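Local coordinates for general secretion pathway protein D (Pseudomonas aeruginosa, PDB 4E9J) that forms the outer-membrane channel of the type II secretion system, here represented by the periplasmic N0, N1 and N2 domains, for export of elastase and other proteins, at residues I132-P137 / Q211-A216; D190-L195 / N219-L224; I24-K27 / E33-D36. All blocks are in the same frame, centred on the assembly; numbering follows the deposited sequence.

The three contacts follow the periplasmic arm from N0 to N2. Contact 3 lies in N0, with its centre about 30 Å from that of contact 1 and about 39 Å from that of contact 2. Contact 2 lies within N2, and contact 1 joins N1 to N2. Contacts 2 and 3 are buried and apolar at heart; each packs a strand against a helix of its own domain. Contact 1 is partly buried, and there a proline, an isoleucine and a carboxylate meet with a bridging water. Contacts 1 and 2 share one antiparallel hairpin. Contact 1 uses strand 211-215 and contact 2 uses strand 220-224. The salt bridge from Asp215 OD2 to Arg220 NE ties them together.

Contact 1: residues I132-P137 / Q211-A216; sequences IRPLVP and QVIADA
Pro134 rests against Ile213 and Asp215 at the interface between the N1 and N2 domains. It belongs to a short 3-10 turn, 133-135, that follows helix 125-132 of N1. Two backbone bonds brace the turn, Leu135 N to Ile132 O (2.9 Å) and Val136 N to Arg133 O (3.0 Å). Strand 211-215 is an edge strand, within this chain, of the small antiparallel sheet of N2.

The proline ring meets the strand with CB and CG. Its CG lies 4.0 Å from Ile213 CG2. In Ile213, CG2 stands opposite the backbone N (CG1 at chi1 -71°) and meets the proline, while CD1, at the end of the other branch, packs on Leu224 of the next strand. Pro134 also touches Ile222 there, and it therefore spans two neighbouring strands.

The Asp215 side chain passes the proline ring at about a right angle. Its CG is turned opposite the backbone N (chi1 179°), which sets the carboxylate beside the ring. Pro134 CB is 3.7 Å from Asp215 OD1 and 3.8 Å from Ala214 O. These are van der Waals contacts, and no direct hydrogen bond joins the segments. The other carboxylate oxygen, OD2, forms a salt bridge with Arg220. This second partner would help fix the rotation of the carboxylate. Ile132 and Leu135 pack instead on helix 157-171 of N1. One water bridges the segments: it donates to Pro134 O at 3.0 Å and to Asp215 OD1 at 2.7 Å.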
ATOM      1  N   ILE A 132       9.329   5.373  -5.047  1.00 32.02           N
ATOM      2  CA  ILE A 132      10.418   4.523  -4.570  1.00 32.72           C
ATOM      3  C   ILE A 132       9.966   3.084  -4.343  1.00 34.37           C
ATOM      4  O   ILE A 132      10.816   2.207  -4.291  1.00 32.98           O
ATOM      5  CB  ILE A 132      11.155   5.130  -3.339  1.00 36.61           C
ATOM      6  CG1 ILE A 132      10.211   5.355  -2.163  1.00 38.35           C
ATOM      7  CG2 ILE A 132      11.870   6.451  -3.740  1.00 38.18           C
ATOM      8  CD1 ILE A 132      10.906   5.541  -0.870  1.00 54.51           C
ATOM      9  N   ARG A 133       8.659   2.826  -4.217  1.00 33.95           N
ATOM     10  CA  ARG A 133       8.173   1.453  -4.045  1.00 35.03           C
ATOM     11  C   ARG A 133       8.676   0.477  -5.141  1.00 38.12           C
ATOM     12  O   ARG A 133       9.120  -0.609  -4.756  1.00 37.29           O
ATOM     13  CB  ARG A 133       6.647   1.365  -3.887  1.00 36.49           C
ATOM     14  CG  ARG A 133       6.242   0.216  -2.969  1.00 50.76           C
ATOM     15  CD  ARG A 133       4.745   0.072  -2.824  1.00 55.98           C
ATOM     16  NE  ARG A 133       4.132   1.098  -1.981  1.00 60.11           N
ATOM     17  CZ  ARG A 133       4.149   1.121  -0.648  1.00 76.04           C
ATOM     18  NH1 ARG A 133       4.794   0.180   0.038  1.00 62.71           N
ATOM     19  NH2 ARG A 133       3.536   2.098   0.011  1.00 67.69           N
ATOM     20  N   PRO A 134       8.808   0.829  -6.448  1.00 35.38           N
ATOM     21  CA  PRO A 134       9.378  -0.160  -7.396  1.00 35.12           C
ATOM     22  C   PRO A 134      10.782  -0.649  -7.042  1.00 40.45           C
ATOM     23  O   PRO A 134      11.241  -1.661  -7.584  1.00 38.91           O
ATOM     24  CB  PRO A 134       9.405   0.579  -8.748  1.00 36.62           C
ATOM     25  CG  PRO A 134       8.668   1.811  -8.577  1.00 40.73           C
ATOM     26  CD  PRO A 134       8.405   2.078  -7.142  1.00 36.61           C
ATOM     27  N   LEU A 135      11.469   0.072  -6.154  1.00 38.45           N
ATOM     28  CA  LEU A 135      12.820  -0.262  -5.788  1.00 39.17           C
ATOM     29  C   LEU A 135      12.905  -1.105  -4.537  1.00 42.04           C
ATOM     30  O   LEU A 135      13.988  -1.595  -4.257  1.00 43.11           O
ATOM     31  CB  LEU A 135      13.613   1.020  -5.583  1.00 40.54           C
ATOM     32  CG  LEU A 135      13.568   2.019  -6.745  1.00 47.91           C
ATOM     33  CD1 LEU A 135      14.235   3.306  -6.354  1.00 49.07           C
ATOM     34  CD2 LEU A 135      14.221   1.443  -7.980  1.00 50.28           C
ATOM     35  N   VAL A 136      11.824  -1.235  -3.755  1.00 36.40           N
ATOM     36  CA  VAL A 136      11.870  -2.029  -2.538  1.00 36.13           C
ATOM     37  C   VAL A 136      11.429  -3.446  -2.896  1.00 39.40           C
ATOM     38  O   VAL A 136      10.306  -3.631  -3.356  1.00 38.97           O
ATOM     39  CB  VAL A 136      11.015  -1.400  -1.411  1.00 39.69           C
ATOM     40  CG1 VAL A 136      11.067  -2.262  -0.146  1.00 39.07           C
ATOM     41  CG2 VAL A 136      11.483   0.027  -1.126  1.00 39.41           C
ATOM     42  N   PRO A 137      12.291  -4.458  -2.709  1.00 36.57           N
ATOM     43  CA  PRO A 137      11.882  -5.831  -3.021  1.00 37.99           C
ATOM     44  C   PRO A 137      10.814  -6.355  -2.065  1.00 45.37           C
ATOM     45  O   PRO A 137      10.607  -5.787  -0.989  1.00 43.08           O
ATOM     46  CB  PRO A 137      13.200  -6.625  -2.935  1.00 39.62           C
ATOM     47  CG  PRO A 137      14.088  -5.831  -2.118  1.00 43.00           C
ATOM     48  CD  PRO A 137      13.660  -4.415  -2.157  1.00 38.06           C
ATOM     49  N   GLN A 211      11.209  12.574 -16.644  1.00 30.26           N
ATOM     50  CA  GLN A 211      12.058  11.494 -16.110  1.00 29.63           C
ATOM     51  C   GLN A 211      11.240  10.198 -16.112  1.00 32.33           C
ATOM     52  O   GLN A 211      10.013  10.289 -16.071  1.00 29.85           O
ATOM     53  CB  GLN A 211      12.523  11.897 -14.700  1.00 30.51           C
ATOM     54  CG  GLN A 211      13.138  10.784 -13.838  1.00 41.48           C
ATOM     55  CD  GLN A 211      13.532  11.269 -12.461  1.00 59.17           C
ATOM     56  OE1 GLN A 211      13.578  12.465 -12.174  1.00 55.34           O
ATOM     57  NE2 GLN A 211      13.844  10.346 -11.573  1.00 57.35           N
ATOM     58  N   VAL A 212      11.910   9.021 -16.219  1.00 29.28           N
ATOM     59  CA  VAL A 212      11.281   7.680 -16.271  1.00 28.99           C
ATOM     60  C   VAL A 212      11.731   6.889 -15.080  1.00 29.81           C
ATOM     61  O   VAL A 212      12.921   6.917 -14.804  1.00 30.82           O
ATOM     62  CB  VAL A 212      11.726   6.858 -17.532  1.00 35.30           C
ATOM     63  CG1 VAL A 212      10.943   5.548 -17.640  1.00 35.77           C
ATOM     64  CG2 VAL A 212      11.582   7.626 -18.818  1.00 36.49           C
ATOM     65  N   ILE A 213      10.832   6.109 -14.439  1.00 25.61           N
ATOM     66  CA  ILE A 213      11.161   5.129 -13.411  1.00 24.81           C
ATOM     67  C   ILE A 213      10.572   3.806 -13.940  1.00 29.20           C
ATOM     68  O   ILE A 213       9.359   3.715 -14.177  1.00 26.73           O
ATOM     69  CB  ILE A 213      10.609   5.462 -12.003  1.00 27.69           C
ATOM     70  CG1 ILE A 213      11.387   6.679 -11.407  1.00 29.63           C
ATOM     71  CG2 ILE A 213      10.691   4.240 -11.079  1.00 27.42           C
ATOM     72  CD1 ILE A 213      10.798   7.277 -10.133  1.00 32.39           C
ATOM     73  N   ALA A 214      11.446   2.804 -14.096  1.00 25.38           N
ATOM     74  CA  ALA A 214      11.045   1.482 -14.531  1.00 24.46           C
ATOM     75  C   ALA A 214      10.407   0.745 -13.335  1.00 27.62           C
ATOM     76  O   ALA A 214      10.903   0.870 -12.233  1.00 29.03           O
ATOM     77  CB  ALA A 214      12.278   0.737 -15.023  1.00 24.55           C
ATOM     78  N   ASP A 215       9.313   0.022 -13.526  1.00 26.29           N
ATOM     79  CA  ASP A 215       8.704  -0.806 -12.475  1.00 25.74           C
ATOM     80  C   ASP A 215       8.527  -2.163 -13.089  1.00 26.82           C
ATOM     81  O   ASP A 215       7.494  -2.481 -13.681  1.00 22.44           O
ATOM     82  CB  ASP A 215       7.399  -0.195 -11.956  1.00 27.23           C
ATOM     83  CG  ASP A 215       6.678  -0.990 -10.881  1.00 42.14           C
ATOM     84  OD1 ASP A 215       7.248  -1.988 -10.392  1.00 41.10           O
ATOM     85  OD2 ASP A 215       5.580  -0.562 -10.467  1.00 46.93           O
ATOM     86  N   ALA A 216       9.579  -2.941 -12.990  1.00 26.84           N
ATOM     87  CA  ALA A 216       9.623  -4.227 -13.613  1.00 26.74           C
ATOM     88  C   ALA A 216       8.574  -5.179 -13.115  1.00 28.34           C
ATOM     89  O   ALA A 216       7.943  -5.828 -13.948  1.00 26.02           O
ATOM     90  CB  ALA A 216      11.020  -4.828 -13.472  1.00 27.65           C
TER
HETATM   91  O   HOH W   1       9.501  -3.124  -9.481  1.00 45.94           O

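Contact 2: residues D190-L195 / N219-L224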
ATOM      1  N   ASP A 190      14.033  -2.099 -21.674  1.00 29.23           N
ATOM      2  CA  ASP A 190      14.406  -1.572 -22.980  1.00 30.28           C
ATOM      3  C   ASP A 190      13.750  -0.224 -23.177  1.00 32.64           C
ATOM      4  O   ASP A 190      14.405   0.706 -23.628  1.00 28.61           O
ATOM      5  CB  ASP A 190      13.946  -2.490 -24.120  1.00 32.52           C
ATOM      6  CG  ASP A 190      14.728  -3.761 -24.265  1.00 43.59           C
ATOM      7  OD1 ASP A 190      15.845  -3.836 -23.713  1.00 45.94           O
ATOM      8  OD2 ASP A 190      14.213  -4.692 -24.908  1.00 46.94           O
ATOM      9  N   ALA A 191      12.438  -0.135 -22.875  1.00 30.65           N
ATOM     10  CA  ALA A 191      11.707   1.121 -23.055  1.00 31.18           C
ATOM     11  C   ALA A 191      12.341   2.235 -22.229  1.00 32.36           C
ATOM     12  O   ALA A 191      12.549   3.325 -22.745  1.00 31.32           O
ATOM     13  CB  ALA A 191      10.250   0.939 -22.647  1.00 32.23           C
ATOM     14  N   ALA A 192      12.682   1.948 -20.957  1.00 28.85           N
ATOM     15  CA  ALA A 192      13.297   2.967 -20.090  1.00 28.83           C
ATOM     16  C   ALA A 192      14.630   3.465 -20.656  1.00 32.48           C
ATOM     17  O   ALA A 192      14.829   4.666 -20.750  1.00 31.56           O
ATOM     18  CB  ALA A 192      13.487   2.417 -18.676  1.00 29.54           C
ATOM     19  N   GLU A 193      15.487   2.543 -21.119  1.00 29.49           N
ATOM     20  CA  GLU A 193      16.788   2.880 -21.718  1.00 29.78           C
ATOM     21  C   GLU A 193      16.640   3.733 -22.982  1.00 34.72           C
ATOM     22  O   GLU A 193      17.344   4.711 -23.134  1.00 34.81           O
ATOM     23  CB  GLU A 193      17.586   1.583 -22.007  1.00 31.41           C
ATOM     24  CG  GLU A 193      19.081   1.789 -22.202  1.00 43.60           C
ATOM     25  CD  GLU A 193      19.815   0.489 -22.468  1.00 77.08           C
ATOM     26  OE1 GLU A 193      19.628  -0.082 -23.568  1.00 81.13           O
ATOM     27  OE2 GLU A 193      20.546   0.020 -21.566  1.00 73.15           O
ATOM     28  N   VAL A 194      15.707   3.387 -23.872  1.00 34.45           N
ATOM     29  CA  VAL A 194      15.468   4.184 -25.093  1.00 34.41           C
ATOM     30  C   VAL A 194      15.003   5.603 -24.742  1.00 34.44           C
ATOM     31  O   VAL A 194      15.454   6.576 -25.346  1.00 33.97           O
ATOM     32  CB  VAL A 194      14.437   3.463 -26.001  1.00 39.16           C
ATOM     33  CG1 VAL A 194      13.864   4.406 -27.057  1.00 39.62           C
ATOM     34  CG2 VAL A 194      15.072   2.269 -26.677  1.00 38.90           C
ATOM     35  N   LEU A 195      14.069   5.714 -23.801  1.00 29.96           N
ATOM     36  CA  LEU A 195      13.547   7.010 -23.392  1.00 29.43           C
ATOM     37  C   LEU A 195      14.597   7.866 -22.722  1.00 33.32           C
ATOM     38  O   LEU A 195      14.711   9.036 -23.071  1.00 34.67           O
ATOM     39  CB  LEU A 195      12.318   6.834 -22.488  1.00 29.22           C
ATOM     40  CG  LEU A 195      11.113   6.255 -23.213  1.00 31.88           C
ATOM     41  CD1 LEU A 195      10.047   5.823 -22.223  1.00 31.94           C
ATOM     42  CD2 LEU A 195      10.582   7.212 -24.273  1.00 30.97           C
ATOM     43  N   ASN A 219       5.793  -4.624 -15.215  1.00 25.75           N
ATOM     44  CA  ASN A 219       6.146  -4.250 -16.570  1.00 23.44           C
ATOM     45  C   ASN A 219       5.510  -2.917 -16.957  1.00 24.21           C
ATOM     46  O   ASN A 219       4.829  -2.813 -17.992  1.00 22.47           O
ATOM     47  CB  ASN A 219       5.784  -5.362 -17.580  1.00 20.05           C
ATOM     48  CG  ASN A 219       6.583  -5.233 -18.860  1.00 27.32           C
ATOM     49  OD1 ASN A 219       7.783  -5.100 -18.819  1.00 26.29           O
ATOM     50  ND2 ASN A 219       5.969  -5.229 -20.027  1.00 23.20           N
ATOM     51  N   ARG A 220       5.725  -1.910 -16.115  1.00 21.70           N
ATOM     52  CA  ARG A 220       5.165  -0.574 -16.346  1.00 22.84           C
ATOM     53  C   ARG A 220       6.184   0.549 -16.104  1.00 28.84           C
ATOM     54  O   ARG A 220       7.155   0.381 -15.355  1.00 30.84           O
ATOM     55  CB  ARG A 220       3.925  -0.395 -15.472  1.00 25.19           C
ATOM     56  CG  ARG A 220       4.221  -0.186 -14.036  1.00 29.85           C
ATOM     57  CD  ARG A 220       2.971  -0.097 -13.185  1.00 32.77           C
ATOM     58  NE  ARG A 220       3.336   0.301 -11.826  1.00 40.14           N
ATOM     59  CZ  ARG A 220       2.516   0.822 -10.917  1.00 45.38           C
ATOM     60  NH1 ARG A 220       2.982   1.185  -9.729  1.00 35.23           N
ATOM     61  NH2 ARG A 220       1.231   1.005 -11.197  1.00 38.69           N
ATOM     62  N   LEU A 221       5.942   1.703 -16.736  1.00 23.75           N
ATOM     63  CA  LEU A 221       6.772   2.886 -16.608  1.00 23.31           C
ATOM     64  C   LEU A 221       6.041   3.913 -15.792  1.00 25.79           C
ATOM     65  O   LEU A 221       4.839   4.118 -15.984  1.00 22.99           O
ATOM     66  CB  LEU A 221       7.034   3.521 -17.985  1.00 23.65           C
ATOM     67  CG  LEU A 221       7.724   2.656 -19.014  1.00 28.93           C
ATOM     68  CD1 LEU A 221       7.812   3.389 -20.338  1.00 29.19           C
ATOM     69  CD2 LEU A 221       9.090   2.227 -18.535  1.00 28.84           C
ATOM     70  N   ILE A 222       6.780   4.623 -14.951  1.00 21.09           N
ATOM     71  CA  ILE A 222       6.258   5.759 -14.179  1.00 19.90           C
ATOM     72  C   ILE A 222       6.974   6.974 -14.743  1.00 24.53           C
ATOM     73  O   ILE A 222       8.194   6.986 -14.749  1.00 23.16           O
ATOM     74  CB  ILE A 222       6.499   5.585 -12.696  1.00 21.96           C
ATOM     75  CG1 ILE A 222       5.739   4.361 -12.173  1.00 21.89           C
ATOM     76  CG2 ILE A 222       6.103   6.846 -11.932  1.00 20.17           C
ATOM     77  CD1 ILE A 222       6.290   3.833 -10.835  1.00 29.63           C
ATOM     78  N   ILE A 223       6.230   7.913 -15.322  1.00 23.68           N
ATOM     79  CA  ILE A 223       6.786   9.096 -15.959  1.00 23.65           C
ATOM     80  C   ILE A 223       6.527  10.314 -15.075  1.00 27.20           C
ATOM     81  O   ILE A 223       5.381  10.581 -14.710  1.00 24.35           O
ATOM     82  CB  ILE A 223       6.148   9.299 -17.347  1.00 27.80           C
ATOM     83  CG1 ILE A 223       6.141   7.997 -18.197  1.00 29.36           C
ATOM     84  CG2 ILE A 223       6.826  10.493 -18.095  1.00 29.27           C
ATOM     85  CD1 ILE A 223       7.529   7.320 -18.369  1.00 36.34           C
ATOM     86  N   LEU A 224       7.582  11.078 -14.783  1.00 25.50           N
ATOM     87  CA  LEU A 224       7.514  12.283 -13.962  1.00 25.68           C
ATOM     88  C   LEU A 224       8.037  13.450 -14.737  1.00 28.23           C
ATOM     89  O   LEU A 224       8.690  13.277 -15.765  1.00 25.00           O
ATOM     90  CB  LEU A 224       8.351  12.107 -12.733  1.00 27.27           C
ATOM     91  CG  LEU A 224       7.813  11.053 -11.790  1.00 33.27           C
ATOM     92  CD1 LEU A 224       8.838   9.933 -11.640  1.00 35.25           C
ATOM     93  CD2 LEU A 224       7.408  11.669 -10.480  1.00 34.32           C
TER
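In the N2 domain, a KH-like beta-alpha-beta-beta-alpha unit, Leu221 of the central strand packs against helix 188-201 at Ala191, Ala192 and Leu195. The sheet has the order 178-182, 220-224, 211-215. The segments run in roughly the same direction, with 33° between helix 190-195 and strand 220-224. Their axes come within 9.5 Å of each other.

Leu221 divides its two methyls between the helix residues. CD1 meets Leu195 CD1 at 3.8 Å and Ala191 CB at 4.2 Å. CD2 lies against Ala192. The Leu221 CG is opposite the carbonyl carbon and beside the backbone N (chi1 -59°), which carries the fork to the helix. Leu195 has the same first rotamer (chi1 -68°), and the two side chains meet at a slant. Val212 of the neighbouring strand touches both leucines, and helix 227-240 reaches Leu195 through Leu236 and Leu240.

The strand starts at a G1 beta bulge, where Asn219 and Arg220 together pair with Asp215 on the neighbouring strand. Asn219 has the positive phi of the bulge's first position. Its side chain accepts from Val188 N and donates to the oxygens of Leu183 and Gly186, which ties the bulge to the loop leading into the helix. Arg220 NH2 hydrogen-bonds Tyr178 OH of the second subunit.

Leu221 meets Ala192 more loosely than it meets Leu195: its CD2 is 4.4 Å from Ala192 CB and 4.3 Å from Ala192 N.

Contact 3: residues I24-K27 / E33-D36; sequences INLK and EFID
The Phe34 ring takes Ile24 at its edge: Ile24 CD1 comes in near the ring plane, 4.2 Å from Phe34 CE1. Ile24 stands roughly perpendicular to Phe34. Leu26 CD2 approaches the ring obliquely, 3.9 Å from both Phe34 CB and Phe34 CD1. Phe34 is also touched by Phe11, Val58 and, from helix 66-79, Phe73, Val76 and Met77. The other flat group, the Glu33 carboxylate, lies on the exposed side of the contact, with OE2 3.7 Å from Leu26 CD1.

Leu26 CD2 thus meets Phe34 and Leu26 CD1 meets Glu33. The Leu26 CG lies opposite the backbone N (chi1 -176°), which extends the fork toward the helix.

Asn25 and Lys27 alternate with these residues and point away from the helix. Lys27 NZ donates to Asn25 OD1 at 3.1 Å; the donor lies in the plane of the amide carbonyl, at one of its lone pairs.

On the helix, Ile35 turns to Phe46 and Val48 of a second sheet. Helix 31-42 is therefore held between two sheets. This is the N0 fold of GspD secretins, which resembles the signalling domain of TonB-dependent receptors.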
ATOM      1  N   ILE A  24      20.032   6.042  16.684  1.00 34.51           N
ATOM      2  CA  ILE A  24      20.397   4.636  16.892  1.00 36.10           C
ATOM      3  C   ILE A  24      21.278   4.155  15.764  1.00 38.48           C
ATOM      4  O   ILE A  24      21.117   4.599  14.640  1.00 36.35           O
ATOM      5  CB  ILE A  24      19.127   3.728  17.088  1.00 40.21           C
ATOM      6  CG1 ILE A  24      19.508   2.241  17.240  1.00 41.35           C
ATOM      7  CG2 ILE A  24      18.119   3.920  15.969  1.00 42.34           C
ATOM      8  CD1 ILE A  24      18.500   1.365  17.935  1.00 46.30           C
ATOM      9  N   ASN A  25      22.232   3.274  16.042  1.00 38.30           N
ATOM     10  CA  ASN A  25      23.091   2.685  15.008  1.00 38.47           C
ATOM     11  C   ASN A  25      23.517   1.299  15.490  1.00 42.05           C
ATOM     12  O   ASN A  25      24.634   1.083  15.960  1.00 41.31           O
ATOM     13  CB  ASN A  25      24.275   3.592  14.654  1.00 41.59           C
ATOM     14  CG  ASN A  25      24.960   3.203  13.364  1.00 63.50           C
ATOM     15  OD1 ASN A  25      24.799   2.088  12.844  1.00 60.81           O
ATOM     16  ND2 ASN A  25      25.736   4.115  12.803  1.00 57.64           N
ATOM     17  N   LEU A  26      22.562   0.379  15.428  1.00 37.71           N
ATOM     18  CA  LEU A  26      22.724  -0.991  15.890  1.00 36.91           C
ATOM     19  C   LEU A  26      23.036  -1.839  14.699  1.00 40.94           C
ATOM     20  O   LEU A  26      22.292  -1.784  13.730  1.00 40.30           O
ATOM     21  CB  LEU A  26      21.424  -1.441  16.554  1.00 36.49           C
ATOM     22  CG  LEU A  26      21.421  -2.800  17.189  1.00 40.43           C
ATOM     23  CD1 LEU A  26      22.470  -2.888  18.289  1.00 41.98           C
ATOM     24  CD2 LEU A  26      20.045  -3.102  17.738  1.00 42.86           C
ATOM     25  N   LYS A  27      24.148  -2.584  14.734  1.00 39.72           N
ATOM     26  CA  LYS A  27      24.583  -3.416  13.612  1.00 40.55           C
ATOM     27  C   LYS A  27      24.748  -4.851  14.053  1.00 44.89           C
ATOM     28  O   LYS A  27      25.357  -5.104  15.087  1.00 44.79           O
ATOM     29  CB  LYS A  27      25.918  -2.903  13.062  1.00 44.07           C
ATOM     30  CG  LYS A  27      25.811  -1.563  12.384  1.00 55.94           C
ATOM     31  CD  LYS A  27      25.368  -1.712  10.929  1.00 65.36           C
ATOM     32  CE  LYS A  27      24.789  -0.444  10.378  1.00 70.79           C
ATOM     33  NZ  LYS A  27      25.788   0.658  10.298  1.00 76.03           N
ATOM     34  N   GLU A  33      17.991  -8.298  21.564  1.00 37.86           N
ATOM     35  CA  GLU A  33      18.684  -7.136  22.119  1.00 38.08           C
ATOM     36  C   GLU A  33      17.948  -5.884  21.684  1.00 39.60           C
ATOM     37  O   GLU A  33      17.679  -5.010  22.507  1.00 39.47           O
ATOM     38  CB  GLU A  33      20.160  -7.074  21.657  1.00 39.70           C
ATOM     39  CG  GLU A  33      20.859  -5.798  22.102  1.00 56.30           C
ATOM     40  CD  GLU A  33      22.370  -5.818  21.973  1.00 96.52           C
ATOM     41  OE1 GLU A  33      22.977  -6.819  22.417  1.00112.89           O
ATOM     42  OE2 GLU A  33      22.948  -4.847  21.435  1.00 88.56           O
ATOM     43  N   PHE A  34      17.577  -5.811  20.401  1.00 34.81           N
ATOM     44  CA  PHE A  34      16.817  -4.659  19.916  1.00 33.17           C
ATOM     45  C   PHE A  34      15.498  -4.494  20.692  1.00 33.86           C
ATOM     46  O   PHE A  34      15.162  -3.377  21.067  1.00 33.05           O
ATOM     47  CB  PHE A  34      16.578  -4.764  18.410  1.00 34.36           C
ATOM     48  CG  PHE A  34      15.708  -3.652  17.872  1.00 34.46           C
ATOM     49  CD1 PHE A  34      16.178  -2.342  17.815  1.00 37.45           C
ATOM     50  CD2 PHE A  34      14.400  -3.902  17.483  1.00 33.30           C
ATOM     51  CE1 PHE A  34      15.360  -1.308  17.340  1.00 37.73           C
ATOM     52  CE2 PHE A  34      13.581  -2.872  17.030  1.00 36.11           C
ATOM     53  CZ  PHE A  34      14.068  -1.585  16.943  1.00 34.91           C
ATOM     54  N   ILE A  35      14.802  -5.596  20.983  1.00 30.94           N
ATOM     55  CA  ILE A  35      13.541  -5.562  21.762  1.00 30.82           C
ATOM     56  C   ILE A  35      13.783  -5.014  23.180  1.00 35.89           C
ATOM     57  O   ILE A  35      13.018  -4.167  23.648  1.00 35.29           O
ATOM     58  CB  ILE A  35      12.878  -6.968  21.781  1.00 32.86           C
ATOM     59  CG1 ILE A  35      12.368  -7.335  20.365  1.00 32.90           C
ATOM     60  CG2 ILE A  35      11.737  -7.023  22.801  1.00 32.32           C
ATOM     61  CD1 ILE A  35      12.199  -8.918  20.115  1.00 41.22           C
ATOM     62  N   ASP A  36      14.845  -5.504  23.851  1.00 34.25           N
ATOM     63  CA  ASP A  36      15.243  -5.035  25.191  1.00 34.51           C
ATOM     64  C   ASP A  36      15.564  -3.540  25.177  1.00 35.65           C
ATOM     65  O   ASP A  36      15.146  -2.826  26.089  1.00 33.67           O
ATOM     66  CB  ASP A  36      16.485  -5.790  25.701  1.00 37.26           C
ATOM     67  CG  ASP A  36      16.255  -7.217  26.135  1.00 55.60           C
ATOM     68  OD1 ASP A  36      15.093  -7.572  26.423  1.00 57.87           O
ATOM     69  OD2 ASP A  36      17.251  -7.962  26.266  1.00 67.54           O
TER